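Local coordinates for protein ADP/ATP-dependent NAD(P)H-hydrate dehydratase (Bacillus subtilis, PDB 3RPZ) that dehydrates the damaged hydrated cofactors NADHX and NADPHX, restoring NADH and NADPH at the expense of ADP or ATP, at residues K169-Y174 against I186-N191; D199-L204 against D234-V239. All blocks are in the same frame, centred on the assembly; numbering follows the deposited sequence.

Contact 1 (K169-Y174 against I186-N191). With AMP (adenosine monophosphate), chain C.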
ATOM      1  N   LYS A 169     -14.723 -32.935 -20.656  1.00 24.07           N
ATOM      2  CA  LYS A 169     -15.203 -34.291 -20.399  1.00 26.27           C
ATOM      3  C   LYS A 169     -14.089 -35.331 -20.159  1.00 25.39           C
ATOM      4  O   LYS A 169     -14.343 -36.399 -19.645  1.00 26.36           O
ATOM      5  CB  LYS A 169     -16.039 -34.787 -21.595  1.00 27.74           C
ATOM      6  CG  LYS A 169     -17.280 -33.960 -21.885  1.00 32.50           C
ATOM      7  CD  LYS A 169     -17.992 -34.500 -23.135  1.00 38.73           C
ATOM      8  CE  LYS A 169     -19.140 -33.611 -23.576  1.00 43.16           C
ATOM      9  NZ  LYS A 169     -19.848 -34.269 -24.714  1.00 45.19           N
ATOM     10  N   LYS A 170     -12.875 -35.024 -20.601  1.00 23.68           N
ATOM     11  CA  LYS A 170     -11.752 -35.961 -20.635  1.00 23.63           C
ATOM     12  C   LYS A 170     -10.454 -35.173 -20.356  1.00 21.68           C
ATOM     13  O   LYS A 170      -9.502 -35.230 -21.121  1.00 21.13           O
ATOM     14  CB  LYS A 170     -11.665 -36.638 -22.023  1.00 25.03           C
ATOM     15  CG  LYS A 170     -12.837 -37.501 -22.470  1.00 30.75           C
ATOM     16  CD  LYS A 170     -12.426 -38.451 -23.579  1.00 36.72           C
ATOM     17  CE  LYS A 170     -12.023 -37.760 -24.889  1.00 40.32           C
ATOM     18  NZ  LYS A 170     -11.604 -38.773 -26.011  1.00 44.17           N
ATOM     19  N   ARG A 171     -10.450 -34.421 -19.252  1.00 19.93           N
ATOM     20  CA  ARG A 171      -9.344 -33.459 -19.028  1.00 18.73           C
ATOM     21  C   ARG A 171      -7.988 -34.108 -18.980  1.00 19.10           C
ATOM     22  O   ARG A 171      -7.043 -33.666 -19.631  1.00 18.20           O
ATOM     23  CB  ARG A 171      -9.583 -32.638 -17.760  1.00 18.37           C
ATOM     24  CG  ARG A 171     -10.716 -31.631 -17.888  1.00 17.64           C
ATOM     25  CD  ARG A 171     -11.207 -31.128 -16.513  1.00 18.34           C
ATOM     26  NE  ARG A 171     -10.111 -30.696 -15.655  1.00 17.45           N
ATOM     27  CZ  ARG A 171      -9.430 -29.572 -15.730  1.00 17.45           C
ATOM     28  NH1 ARG A 171      -9.687 -28.680 -16.648  1.00 17.53           N
ATOM     29  NH2 ARG A 171      -8.475 -29.358 -14.852  1.00 17.07           N
ATOM     30  N   ALA A 172      -7.843 -35.138 -18.149  1.00 19.00           N
ATOM     31  CA  ALA A 172      -6.540 -35.791 -17.992  1.00 19.25           C
ATOM     32  C   ALA A 172      -6.086 -36.490 -19.246  1.00 19.87           C
ATOM     33  O   ALA A 172      -4.918 -36.411 -19.584  1.00 19.82           O
ATOM     34  CB  ALA A 172      -6.500 -36.749 -16.816  1.00 21.59           C
ATOM     35  N   GLU A 173      -7.004 -37.082 -19.977  1.00 20.33           N
ATOM     36  CA  GLU A 173      -6.685 -37.759 -21.223  1.00 21.69           C
ATOM     37  C   GLU A 173      -6.102 -36.769 -22.229  1.00 20.42           C
ATOM     38  O   GLU A 173      -5.059 -37.014 -22.812  1.00 20.08           O
ATOM     39  CB  GLU A 173      -7.953 -38.421 -21.783  1.00 22.99           C
ATOM     40  CG  GLU A 173      -8.503 -39.526 -20.856  1.00 30.23           C
ATOM     41  CD  GLU A 173      -9.601 -39.116 -19.798  1.00 35.86           C
ATOM     42  OE1 GLU A 173     -10.492 -40.029 -19.642  1.00 41.28           O
ATOM     43  OE2 GLU A 173      -9.633 -38.012 -19.117  1.00 29.99           O
ATOM     44  N   TYR A 174      -6.757 -35.630 -22.409  1.00 19.51           N
ATOM     45  CA  TYR A 174      -6.266 -34.621 -23.341  1.00 19.19           C
ATOM     46  C   TYR A 174      -4.976 -34.019 -22.865  1.00 18.70           C
ATOM     47  O   TYR A 174      -4.077 -33.788 -23.674  1.00 18.13           O
ATOM     48  CB  TYR A 174      -7.313 -33.536 -23.646  1.00 19.92           C
ATOM     49  CG  TYR A 174      -8.378 -33.966 -24.660  1.00 21.50           C
ATOM     50  CD1 TYR A 174      -8.059 -34.146 -25.987  1.00 24.73           C
ATOM     51  CD2 TYR A 174      -9.697 -34.105 -24.265  1.00 21.76           C
ATOM     52  CE1 TYR A 174      -9.016 -34.533 -26.904  1.00 25.17           C
ATOM     53  CE2 TYR A 174     -10.670 -34.483 -25.198  1.00 24.25           C
ATOM     54  CZ  TYR A 174     -10.292 -34.667 -26.490  1.00 25.63           C
ATOM     55  OH  TYR A 174     -11.226 -35.050 -27.436  1.00 29.29           O
ATOM     56  N   ILE A 186       2.183 -29.834 -19.051  1.00 15.22           N
ATOM     57  CA  ILE A 186       0.934 -29.075 -19.172  1.00 14.78           C
ATOM     58  C   ILE A 186       0.241 -29.084 -17.845  1.00 14.76           C
ATOM     59  O   ILE A 186      -0.110 -30.162 -17.337  1.00 16.31           O
ATOM     60  CB  ILE A 186      -0.009 -29.599 -20.283  1.00 15.97           C
ATOM     61  CG1 ILE A 186       0.682 -29.524 -21.628  1.00 17.32           C
ATOM     62  CG2 ILE A 186      -1.306 -28.729 -20.329  1.00 18.00           C
ATOM     63  CD1 ILE A 186      -0.140 -29.990 -22.796  1.00 15.76           C
ATOM     64  N   VAL A 187       0.027 -27.895 -17.277  1.00 14.00           N
ATOM     65  CA  VAL A 187      -0.769 -27.656 -16.097  1.00 14.30           C
ATOM     66  C   VAL A 187      -2.103 -27.169 -16.626  1.00 15.17           C
ATOM     67  O   VAL A 187      -2.244 -26.013 -16.984  1.00 14.84           O
ATOM     68  CB  VAL A 187      -0.142 -26.628 -15.150  1.00 14.52           C
ATOM     69  CG1 VAL A 187      -1.033 -26.404 -13.946  1.00 14.94           C
ATOM     70  CG2 VAL A 187       1.261 -27.064 -14.734  1.00 15.82           C
ATOM     71  N   LEU A 188      -3.054 -28.092 -16.769  1.00 15.00           N
ATOM     72  CA  LEU A 188      -4.374 -27.778 -17.299  1.00 14.74           C
ATOM     73  C   LEU A 188      -5.256 -27.388 -16.125  1.00 13.89           C
ATOM     74  O   LEU A 188      -5.711 -28.255 -15.329  1.00 15.12           O
ATOM     75  CB  LEU A 188      -4.976 -28.947 -18.072  1.00 15.11           C
ATOM     76  CG  LEU A 188      -6.413 -28.761 -18.531  1.00 15.34           C
ATOM     77  CD1 LEU A 188      -6.507 -27.571 -19.510  1.00 18.43           C
ATOM     78  CD2 LEU A 188      -6.983 -30.026 -19.183  1.00 16.74           C
ATOM     79  N   LYS A 189      -5.519 -26.112 -16.036  1.00 14.56           N
ATOM     80  CA  LYS A 189      -6.171 -25.547 -14.868  1.00 14.74           C
ATOM     81  C   LYS A 189      -7.673 -25.831 -14.847  1.00 16.08           C
ATOM     82  O   LYS A 189      -8.291 -26.276 -15.824  1.00 16.56           O
ATOM     83  CB  LYS A 189      -5.827 -24.052 -14.835  1.00 15.81           C
ATOM     84  CG  LYS A 189      -4.387 -23.872 -14.385  1.00 19.58           C
ATOM     85  CD  LYS A 189      -3.440 -22.897 -15.087  1.00 22.71           C
ATOM     86  CE  LYS A 189      -3.933 -21.532 -14.853  1.00 17.04           C
ATOM     87  NZ  LYS A 189      -3.336 -20.401 -15.704  1.00 15.05           N
ATOM     88  N   GLY A 190      -8.220 -25.563 -13.657  1.00 16.86           N
ATOM     89  CA  GLY A 190      -9.592 -25.850 -13.336  1.00 16.71           C
ATOM     90  C   GLY A 190      -9.705 -26.526 -11.998  1.00 18.02           C
ATOM     91  O   GLY A 190      -8.710 -26.861 -11.366  1.00 17.22           O
ATOM     92  N   ASN A 191     -10.918 -26.719 -11.500  1.00 19.27           N
ATOM     93  CA  ASN A 191     -11.123 -27.619 -10.411  1.00 20.43           C
ATOM     94  C   ASN A 191     -10.422 -28.943 -10.879  1.00 20.90           C
ATOM     95  O   ASN A 191     -10.485 -29.361 -12.040  1.00 22.73           O
ATOM     96  CB  ASN A 191     -12.639 -27.807 -10.189  1.00 23.02           C
ATOM     97  CG  ASN A 191     -12.990 -28.854  -9.178  1.00 27.22           C
ATOM     98  OD1 ASN A 191     -12.473 -28.882  -8.102  1.00 31.15           O
ATOM     99  ND2 ASN A 191     -13.925 -29.743  -9.553  1.00 34.83           N
TER
HETATM  100  P   AMP C 278      -6.594 -18.285 -14.752  1.00 14.61           P
HETATM  101  O1P AMP C 278      -6.535 -16.962 -13.909  1.00 17.93           O
HETATM  102  O2P AMP C 278      -7.907 -18.307 -15.430  1.00 18.62           O
HETATM  103  O3P AMP C 278      -5.350 -18.314 -15.618  1.00 13.16           O
HETATM  104  O5' AMP C 278      -6.293 -19.343 -13.693  1.00 14.46           O
HETATM  105  C5' AMP C 278      -7.305 -19.650 -12.658  1.00 14.29           C
HETATM  106  C4' AMP C 278      -6.653 -20.369 -11.529  1.00 13.48           C
HETATM  107  O4' AMP C 278      -7.619 -20.555 -10.442  1.00 14.37           O
HETATM  108  C3' AMP C 278      -6.115 -21.744 -11.854  1.00 13.02           C
HETATM  109  O3' AMP C 278      -5.081 -22.070 -10.947  1.00 14.92           O
HETATM  110  C2' AMP C 278      -7.391 -22.557 -11.583  1.00 13.79           C
HETATM  111  O2' AMP C 278      -7.154 -23.974 -11.477  1.00 14.89           O
HETATM  112  C1' AMP C 278      -7.856 -21.955 -10.277  1.00 15.11           C
HETATM  113  N9  AMP C 278      -9.308 -22.065 -10.095  1.00 13.26           N
HETATM  114  C8  AMP C 278     -10.248 -21.288 -10.649  1.00 14.68           C
HETATM  115  N7  AMP C 278     -11.511 -21.682 -10.281  1.00 16.16           N
HETATM  116  C5  AMP C 278     -11.300 -22.723  -9.452  1.00 15.52           C
HETATM  117  C6  AMP C 278     -12.207 -23.644  -8.723  1.00 15.66           C
HETATM  118  N6  AMP C 278     -13.538 -23.469  -8.830  1.00 17.01           N
HETATM  119  N1  AMP C 278     -11.610 -24.598  -8.012  1.00 16.23           N
HETATM  120  C2  AMP C 278     -10.283 -24.760  -7.918  1.00 16.52           C
HETATM  121  N3  AMP C 278      -9.379 -23.972  -8.579  1.00 15.25           N
HETATM  122  C4  AMP C 278      -9.917 -23.042  -9.313  1.00 13.80           C
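The guanidinium group of R171 has L188 CD2 off-centre over one face, while K189 O lies beside it, almost in the plane of that group. NH1 of R171 makes the main bond, 2.9 Å to K189 O with an N-H...O angle of 152°, although it comes from above the carbonyl plane of K189. NH2 of R171 adds two weak bonds, 3.0 Å to L188 O and 3.2 Å to K189 O, so K189 O is gripped by both terminal nitrogens. A bend at chi3 (49°) turns the planar group toward the backbone that follows strand 185-188. Outside the two segments, Q168 OE1 accepts from NH1 and Q192 O from NH2. Arginine suits the place because its several N-H groups can hold a run of carbonyls. On the nucleotide side, G190 N donates to O2' of AMP (2.9 Å) and K189 NZ to the phosphate O3P (2.9 Å). Glycine fits beside the ribose because at phi 133° a CB would jam against K189 O and crowd R171 NH1. R171 thus acts as a second-shell residue: by fixing the carbonyls of L188 and K189 it probably helps position the ribose- and phosphate-binding groups, and its positive charge may polarise the peptides it holds.

Contact 2 (D199-L204 against D234-V239)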
ATOM      1  N   ASP A 199       6.941 -37.139 -19.935  1.00 18.43           N
ATOM      2  CA  ASP A 199       7.381 -38.501 -19.770  1.00 19.33           C
ATOM      3  C   ASP A 199       6.265 -39.469 -19.381  1.00 19.00           C
ATOM      4  O   ASP A 199       6.517 -40.683 -19.202  1.00 20.68           O
ATOM      5  CB  ASP A 199       8.526 -38.593 -18.735  1.00 19.25           C
ATOM      6  CG  ASP A 199       8.094 -38.196 -17.318  1.00 24.73           C
ATOM      7  OD1 ASP A 199       6.906 -38.048 -17.005  1.00 19.82           O
ATOM      8  OD2 ASP A 199       9.021 -38.073 -16.497  1.00 32.15           O
ATOM      9  N   GLY A 200       5.028 -38.987 -19.362  1.00 18.68           N
ATOM     10  CA  GLY A 200       3.864 -39.758 -19.046  1.00 19.57           C
ATOM     11  C   GLY A 200       3.327 -39.723 -17.622  1.00 20.06           C
ATOM     12  O   GLY A 200       2.203 -40.179 -17.349  1.00 21.74           O
ATOM     13  N   ASP A 201       4.120 -39.178 -16.704  1.00 19.49           N
ATOM     14  CA  ASP A 201       3.635 -39.029 -15.333  1.00 20.06           C
ATOM     15  C   ASP A 201       2.484 -38.036 -15.372  1.00 19.64           C
ATOM     16  O   ASP A 201       2.503 -37.082 -16.145  1.00 20.38           O
ATOM     17  CB  ASP A 201       4.724 -38.507 -14.406  1.00 20.30           C
ATOM     18  CG  ASP A 201       5.734 -39.529 -13.985  1.00 24.41           C
ATOM     19  OD1 ASP A 201       5.652 -40.677 -14.432  1.00 28.42           O
ATOM     20  OD2 ASP A 201       6.627 -39.069 -13.198  1.00 26.85           O
ATOM     21  N   CYS A 202       1.466 -38.237 -14.548  1.00 18.50           N
ATOM     22  CA  CYS A 202       0.369 -37.302 -14.467  1.00 18.92           C
ATOM     23  C   CYS A 202      -0.251 -37.365 -13.088  1.00 18.32           C
ATOM     24  O   CYS A 202      -0.342 -38.438 -12.468  1.00 19.72           O
ATOM     25  CB  CYS A 202      -0.628 -37.636 -15.531  1.00 22.10           C
ATOM     26  SG  CYS A 202      -1.944 -36.481 -15.852  1.00 24.16           S
ATOM     27  N   TRP A 203      -0.662 -36.197 -12.605  1.00 17.36           N
ATOM     28  CA  TRP A 203      -1.263 -36.026 -11.283  1.00 16.88           C
ATOM     29  C   TRP A 203      -2.458 -35.105 -11.385  1.00 17.53           C
ATOM     30  O   TRP A 203      -2.582 -34.314 -12.317  1.00 17.75           O
ATOM     31  CB  TRP A 203      -0.256 -35.440 -10.297  1.00 17.70           C
ATOM     32  CG  TRP A 203       0.971 -36.254 -10.099  1.00 18.10           C
ATOM     33  CD1 TRP A 203       2.125 -36.264 -10.888  1.00 19.55           C
ATOM     34  CD2 TRP A 203       1.215 -37.191  -9.053  1.00 18.28           C
ATOM     35  NE1 TRP A 203       3.040 -37.120 -10.365  1.00 20.74           N
ATOM     36  CE2 TRP A 203       2.520 -37.707  -9.244  1.00 19.52           C
ATOM     37  CE3 TRP A 203       0.467 -37.643  -7.977  1.00 19.66           C
ATOM     38  CZ2 TRP A 203       3.079 -38.632  -8.391  1.00 23.90           C
ATOM     39  CZ3 TRP A 203       1.042 -38.556  -7.106  1.00 21.92           C
ATOM     40  CH2 TRP A 203       2.312 -39.059  -7.343  1.00 21.75           C
ATOM     41  N   LEU A 204      -3.354 -35.225 -10.402  1.00 16.11           N
ATOM     42  CA  LEU A 204      -4.449 -34.270 -10.176  1.00 17.05           C
ATOM     43  C   LEU A 204      -4.143 -33.492  -8.918  1.00 16.85           C
ATOM     44  O   LEU A 204      -3.647 -34.043  -7.942  1.00 17.46           O
ATOM     45  CB  LEU A 204      -5.792 -34.963 -10.026  1.00 18.16           C
ATOM     46  CG  LEU A 204      -6.274 -35.802 -11.199  1.00 19.99           C
ATOM     47  CD1 LEU A 204      -7.689 -36.350 -10.899  1.00 21.39           C
ATOM     48  CD2 LEU A 204      -6.281 -35.023 -12.520  1.00 20.64           C
ATOM     49  N   ASP A 234      14.098 -30.785  -7.945  1.00 20.75           N
ATOM     50  CA  ASP A 234      13.357 -31.474  -8.992  1.00 19.83           C
ATOM     51  C   ASP A 234      12.263 -30.535  -9.517  1.00 19.10           C
ATOM     52  O   ASP A 234      11.359 -30.176  -8.775  1.00 18.13           O
ATOM     53  CB  ASP A 234      12.743 -32.753  -8.453  1.00 21.59           C
ATOM     54  CG  ASP A 234      12.113 -33.598  -9.528  1.00 22.93           C
ATOM     55  OD1 ASP A 234      11.784 -33.106 -10.613  1.00 22.25           O
ATOM     56  OD2 ASP A 234      12.085 -34.861  -9.328  1.00 26.42           O
ATOM     57  N   PRO A 235      12.340 -30.111 -10.777  1.00 17.52           N
ATOM     58  CA  PRO A 235      11.332 -29.170 -11.286  1.00 17.52           C
ATOM     59  C   PRO A 235       9.925 -29.758 -11.297  1.00 16.88           C
ATOM     60  O   PRO A 235       8.958 -28.984 -11.261  1.00 16.78           O
ATOM     61  CB  PRO A 235      11.784 -28.850 -12.693  1.00 18.95           C
ATOM     62  CG  PRO A 235      12.699 -29.968 -13.024  1.00 20.63           C
ATOM     63  CD  PRO A 235      13.360 -30.438 -11.792  1.00 19.58           C
ATOM     64  N   LYS A 236       9.787 -31.075 -11.352  1.00 16.79           N
ATOM     65  CA  LYS A 236       8.459 -31.686 -11.270  1.00 16.85           C
ATOM     66  C   LYS A 236       7.775 -31.347  -9.939  1.00 16.71           C
ATOM     67  O   LYS A 236       6.600 -31.029  -9.879  1.00 16.87           O
ATOM     68  CB  LYS A 236       8.481 -33.208 -11.454  1.00 20.25           C
ATOM     69  CG  LYS A 236       8.894 -33.636 -12.823  1.00 23.43           C
ATOM     70  CD  LYS A 236       8.663 -35.180 -12.865  1.00 27.50           C
ATOM     71  CE  LYS A 236       8.740 -35.729 -14.215  1.00 32.26           C
ATOM     72  NZ  LYS A 236       8.624 -37.227 -14.058  1.00 28.65           N
ATOM     73  N   HIS A 237       8.547 -31.461  -8.863  1.00 17.51           N
ATOM     74  CA  HIS A 237       8.033 -31.159  -7.537  1.00 17.19           C
ATOM     75  C   HIS A 237       7.698 -29.714  -7.384  1.00 16.40           C
ATOM     76  O   HIS A 237       6.740 -29.345  -6.713  1.00 16.59           O
ATOM     77  CB  HIS A 237       9.051 -31.566  -6.472  1.00 17.06           C
ATOM     78  CG  HIS A 237       9.335 -33.017  -6.458  1.00 20.76           C
ATOM     79  ND1 HIS A 237      10.446 -33.534  -5.823  1.00 23.29           N
ATOM     80  CD2 HIS A 237       8.666 -34.052  -6.995  1.00 20.40           C
ATOM     81  CE1 HIS A 237      10.445 -34.850  -6.004  1.00 22.37           C
ATOM     82  NE2 HIS A 237       9.371 -35.202  -6.687  1.00 24.55           N
ATOM     83  N   ALA A 238       8.516 -28.844  -7.991  1.00 15.23           N
ATOM     84  CA  ALA A 238       8.231 -27.429  -7.958  1.00 14.42           C
ATOM     85  C   ALA A 238       6.852 -27.109  -8.543  1.00 14.62           C
ATOM     86  O   ALA A 238       6.062 -26.375  -7.951  1.00 14.90           O
ATOM     87  CB  ALA A 238       9.281 -26.640  -8.748  1.00 15.70           C
ATOM     88  N   VAL A 239       6.533 -27.678  -9.716  1.00 14.16           N
ATOM     89  CA  VAL A 239       5.247 -27.451 -10.371  1.00 14.06           C
ATOM     90  C   VAL A 239       4.112 -27.992  -9.504  1.00 14.09           C
ATOM     91  O   VAL A 239       3.125 -27.316  -9.219  1.00 14.35           O
ATOM     92  CB  VAL A 239       5.222 -28.077 -11.769  1.00 13.97           C
ATOM     93  CG1 VAL A 239       3.818 -27.918 -12.388  1.00 16.16           C
ATOM     94  CG2 VAL A 239       6.266 -27.431 -12.674  1.00 15.34           C
TER
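K236 NZ is held between two carboxylates, forming salt bridges to D199 OD2 at 2.6 Å and to D201 OD2 at 2.8 Å. Two acidic groups around one ammonium probably favour its protonated form. The two acceptors are used differently: D199 offers the syn lone pair of OD2, whereas D201 OD2 is met from well above its carboxylate plane. The lysine chain is extended beyond CG; the side chains of K236 and D199 come from opposite directions, and that of D201 crosses at about a right angle. The second oxygen of D199 is employed too. OD1 of D199 accepts from the backbone N of D201 at 3.0 Å, nearly straight at 166°, which makes an Asx turn through G200. This turn lies in the loop between strands 194-196 and 202-204, the antiparallel hairpin that ends the mixed sheet of this ribokinase-like enzyme family. One aspartate therefore shapes the turn and binds the ammonium, and the turn brings D201 up as the second anion; G200 accommodates the positive phi of 96°. At the other end of the lysine, D234 is the N-cap of helix 235-256, its OD1 accepting from K236 N at 2.9 Å, so that both nitrogens of K236 are bonded to aspartates. F197 adds a cation-pi contact to the lysine.

From the N terminus, contact 1 comes first: 169-174 opens helix 171-182, and the chain runs along that helix and comes back in strand 185-188, where 186-191 starts and continues beyond its end, closing a short loop. Contact 2 follows in series, neither nested in contact 1 nor crossing it. It begins in the hairpin loop before the edge strand 202-204 and closes a longer loop, through helix 217-231, at the start of helix 235-256. The two meet on the mixed sheet, where strand 194-196 lies between 185-188 and 202-204, and V187 CG2 packs on V239 CG1 at 3.6 Å. Contact 1 ties a helix to the nucleotide-binding end of a strand; contact 2 ties the hairpin loop to a helix.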